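Local coordinates for protein mannose-specific lectin 2 chain 1 (Colocasia esculenta, PDB 5T20) that binds mannose as one chain of a heterotetrameric plant lectin and agglutinates rabbit erythrocytes, at residues Q28-L33 / N43-G48. Numbering follows the deposited sequence.
Sequences QNDCNL and NTANNG. With MAN (alpha-D-mannopyranose), chain S; MAN (alpha-D-mannopyranose), chain B.
Asn-46 N donates to Asp-30 O over 2.7 Å, nearly head-on to the carbonyl, one of three hydrogen bonds that join the 43-48 loop to the loop between strands 23-27 and 33-36, which contains a type I turn from Gln-28 to Cys-31. The Thr-44 hydroxyl OG1, which also bonds Ser-42, donates a hydrogen bond to Cys-31 O at 2.8 Å. Thr-44 N reaches Asn-32 OD1 at 3.1 Å from well above the amide plane. With CG anti to the backbone N (chi1 -154°), Asn-32 carries its amide in between the 43-48 loop and the sugar: OD1 serves the loop, while ND2 donates to O2 of one mannose at 3.0 Å and to Gln-41 OE1.

Asp-30 works in the same divided way. Its OD1 accepts from Asn-32 N, closing an Asx turn, and OD2 accepts a hydrogen bond from the same mannose O2 at 2.7 Å. A water links OD2 to Asn-46 OD1, adding to the direct bond made by the backbone carbonyl of Asp-30. The second mannose is held by Asn-29 OD1, which accepts from its O3 at 2.8 Å.

Van der Waals contacts complete the interface: Ala-45 CB lies 3.9 Å from Asn-32 CB and also touches Asp-30 OD2. Cys-31 CB packs on Gly-48 O, its SG being tied to Cys-51 by the disulfide. Together with Tyr-36, which also bonds mannose, this arrangement belongs to the QxDxNxVxY carbohydrate-binding site of the bulb-type lectin domain.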
loop_
_atom_site.group_PDB
_atom_site.type_symbol
_atom_site.label_atom_id
_atom_site.label_comp_id
_atom_site.label_asym_id
_atom_site.label_seq_id
_atom_site.Cartn_x
_atom_site.Cartn_y
_atom_site.Cartn_z
ATOM N N GLN C 28 -12.946 -7.252 15.365
ATOM C CA GLN C 28 -13.752 -8.277 16.018
ATOM C C GLN C 28 -15.196 -7.899 16.316
ATOM O O GLN C 28 -15.559 -6.722 16.352
ATOM C CB GLN C 28 -13.068 -8.711 17.311
ATOM C CG GLN C 28 -11.697 -9.331 17.060
ATOM C CD GLN C 28 -11.029 -9.797 18.321
ATOM O OE1 GLN C 28 -11.318 -9.360 19.453
ATOM N NE2 GLN C 28 -10.122 -10.694 18.141
ATOM N N ASN C 29 -16.009 -8.941 16.580
ATOM C CA ASN C 29 -17.431 -8.850 16.928
ATOM C C ASN C 29 -17.622 -8.130 18.267
ATOM O O ASN C 29 -18.663 -7.503 18.471
ATOM C CB ASN C 29 -18.061 -10.254 16.997
ATOM C CG ASN C 29 -17.416 -11.167 18.030
ATOM O OD1 ASN C 29 -16.196 -11.207 18.185
ATOM N ND2 ASN C 29 -18.227 -11.906 18.783
ATOM N N ASP C 30 -16.607 -8.196 19.170
ATOM C CA ASP C 30 -16.666 -7.511 20.466
ATOM C C ASP C 30 -16.162 -6.043 20.376
ATOM O O ASP C 30 -15.963 -5.430 21.418
ATOM C CB ASP C 30 -15.863 -8.287 21.540
ATOM C CG ASP C 30 -14.346 -8.165 21.483
ATOM O OD1 ASP C 30 -13.811 -7.769 20.421
ATOM O OD2 ASP C 30 -13.696 -8.465 22.490
ATOM N N CYS C 31 -15.904 -5.515 19.149
ATOM C CA CYS C 31 -15.464 -4.124 18.847
ATOM C C CYS C 31 -13.952 -3.902 19.049
ATOM O O CYS C 31 -13.465 -2.779 18.856
ATOM C CB CYS C 31 -16.265 -3.094 19.641
ATOM S SG CYS C 31 -16.498 -1.510 18.783
ATOM N N ASN C 32 -13.218 -4.919 19.483
ATOM C CA ASN C 32 -11.780 -4.728 19.666
ATOM C C ASN C 32 -11.065 -4.975 18.354
ATOM O O ASN C 32 -11.310 -5.992 17.688
ATOM C CB ASN C 32 -11.215 -5.645 20.771
ATOM C CG ASN C 32 -9.963 -5.121 21.458
ATOM O OD1 ASN C 32 -9.508 -4.000 21.225
ATOM N ND2 ASN C 32 -9.365 -5.938 22.322
ATOM N N LEU C 33 -10.206 -4.027 17.948
ATOM C CA LEU C 33 -9.416 -4.185 16.720
ATOM C C LEU C 33 -8.081 -4.725 17.167
ATOM O O LEU C 33 -7.349 -4.017 17.840
ATOM C CB LEU C 33 -9.302 -2.854 15.937
ATOM C CG LEU C 33 -8.372 -2.829 14.699
ATOM C CD1 LEU C 33 -8.971 -3.636 13.510
ATOM C CD2 LEU C 33 -8.149 -1.382 14.227
ATOM N N ASN C 43 -7.997 -1.581 22.143
ATOM C CA ASN C 43 -8.444 -1.638 23.546
ATOM C C ASN C 43 -9.889 -1.155 23.689
ATOM O O ASN C 43 -10.218 -0.408 24.617
ATOM C CB ASN C 43 -7.510 -0.843 24.495
ATOM C CG ASN C 43 -6.357 -1.654 24.998
ATOM O OD1 ASN C 43 -6.537 -2.710 25.600
ATOM N ND2 ASN C 43 -5.147 -1.172 24.782
ATOM N N THR C 44 -10.751 -1.607 22.767
ATOM C CA THR C 44 -12.145 -1.217 22.713
ATOM C C THR C 44 -13.067 -2.436 22.771
ATOM O O THR C 44 -14.175 -2.380 22.244
ATOM C CB THR C 44 -12.383 -0.350 21.463
ATOM O OG1 THR C 44 -11.810 -1.031 20.346
ATOM C CG2 THR C 44 -11.767 1.046 21.588
ATOM N N ALA C 45 -12.663 -3.499 23.494
ATOM C CA ALA C 45 -13.497 -4.682 23.690
ATOM C C ALA C 45 -14.757 -4.305 24.476
ATOM O O ALA C 45 -14.671 -3.568 25.464
ATOM C CB ALA C 45 -12.714 -5.777 24.415
ATOM N N ASN C 46 -15.938 -4.775 23.997
ATOM C CA ASN C 46 -17.277 -4.526 24.563
ATOM C C ASN C 46 -17.723 -3.050 24.427
ATOM O O ASN C 46 -18.668 -2.641 25.108
ATOM C CB ASN C 46 -17.330 -4.939 26.051
ATOM C CG ASN C 46 -16.653 -6.237 26.400
ATOM O OD1 ASN C 46 -16.662 -7.200 25.621
ATOM N ND2 ASN C 46 -15.958 -6.248 27.547
ATOM N N ASN C 47 -17.068 -2.252 23.555
ATOM C CA ASN C 47 -17.403 -0.820 23.368
ATOM C C ASN C 47 -18.498 -0.590 22.313
ATOM O O ASN C 47 -18.843 0.565 22.013
ATOM C CB ASN C 47 -16.154 -0.003 22.994
ATOM C CG ASN C 47 -15.249 0.353 24.143
ATOM O OD1 ASN C 47 -15.104 -0.389 25.121
ATOM N ND2 ASN C 47 -14.609 1.507 24.044
ATOM N N GLY C 48 -19.047 -1.673 21.788
ATOM C CA GLY C 48 -20.098 -1.623 20.786
ATOM C C GLY C 48 -20.316 -2.930 20.053
ATOM O O GLY C 48 -19.551 -3.889 20.204
HETATM C C1 MAN S . -9.785 -8.857 24.667
HETATM C C2 MAN S . -10.775 -9.408 23.616
HETATM C C3 MAN S . -10.210 -10.672 22.973
HETATM C C4 MAN S . -8.812 -10.391 22.443
HETATM C C5 MAN S . -7.913 -9.774 23.522
HETATM C C6 MAN S . -6.563 -9.371 22.899
HETATM O O1 MAN S . -9.622 -9.787 25.737
HETATM O O2 MAN S . -10.980 -8.419 22.591
HETATM O O3 MAN S . -11.052 -11.072 21.867
HETATM O O4 MAN S . -8.263 -11.619 22.022
HETATM O O5 MAN S . -8.527 -8.588 24.072
HETATM O O6 MAN S . -5.691 -8.859 23.917
HETATM C C1 MAN B . -11.413 -12.466 21.915
HETATM C C2 MAN B . -12.031 -12.840 20.559
HETATM C C3 MAN B . -13.398 -12.146 20.397
HETATM C C4 MAN B . -14.310 -12.507 21.560
HETATM C C5 MAN B . -13.626 -12.096 22.878
HETATM C C6 MAN B . -14.533 -12.400 24.064
HETATM O O2 MAN B . -12.199 -14.268 20.469
HETATM O O3 MAN B . -14.032 -12.602 19.189
HETATM O O4 MAN B . -15.604 -11.824 21.389
HETATM O O5 MAN B . -12.337 -12.763 23.029
HETATM O O6 MAN B . -14.695 -13.815 24.176
HETATM O O HOH W 1 -14.863 -9.000 24.707
#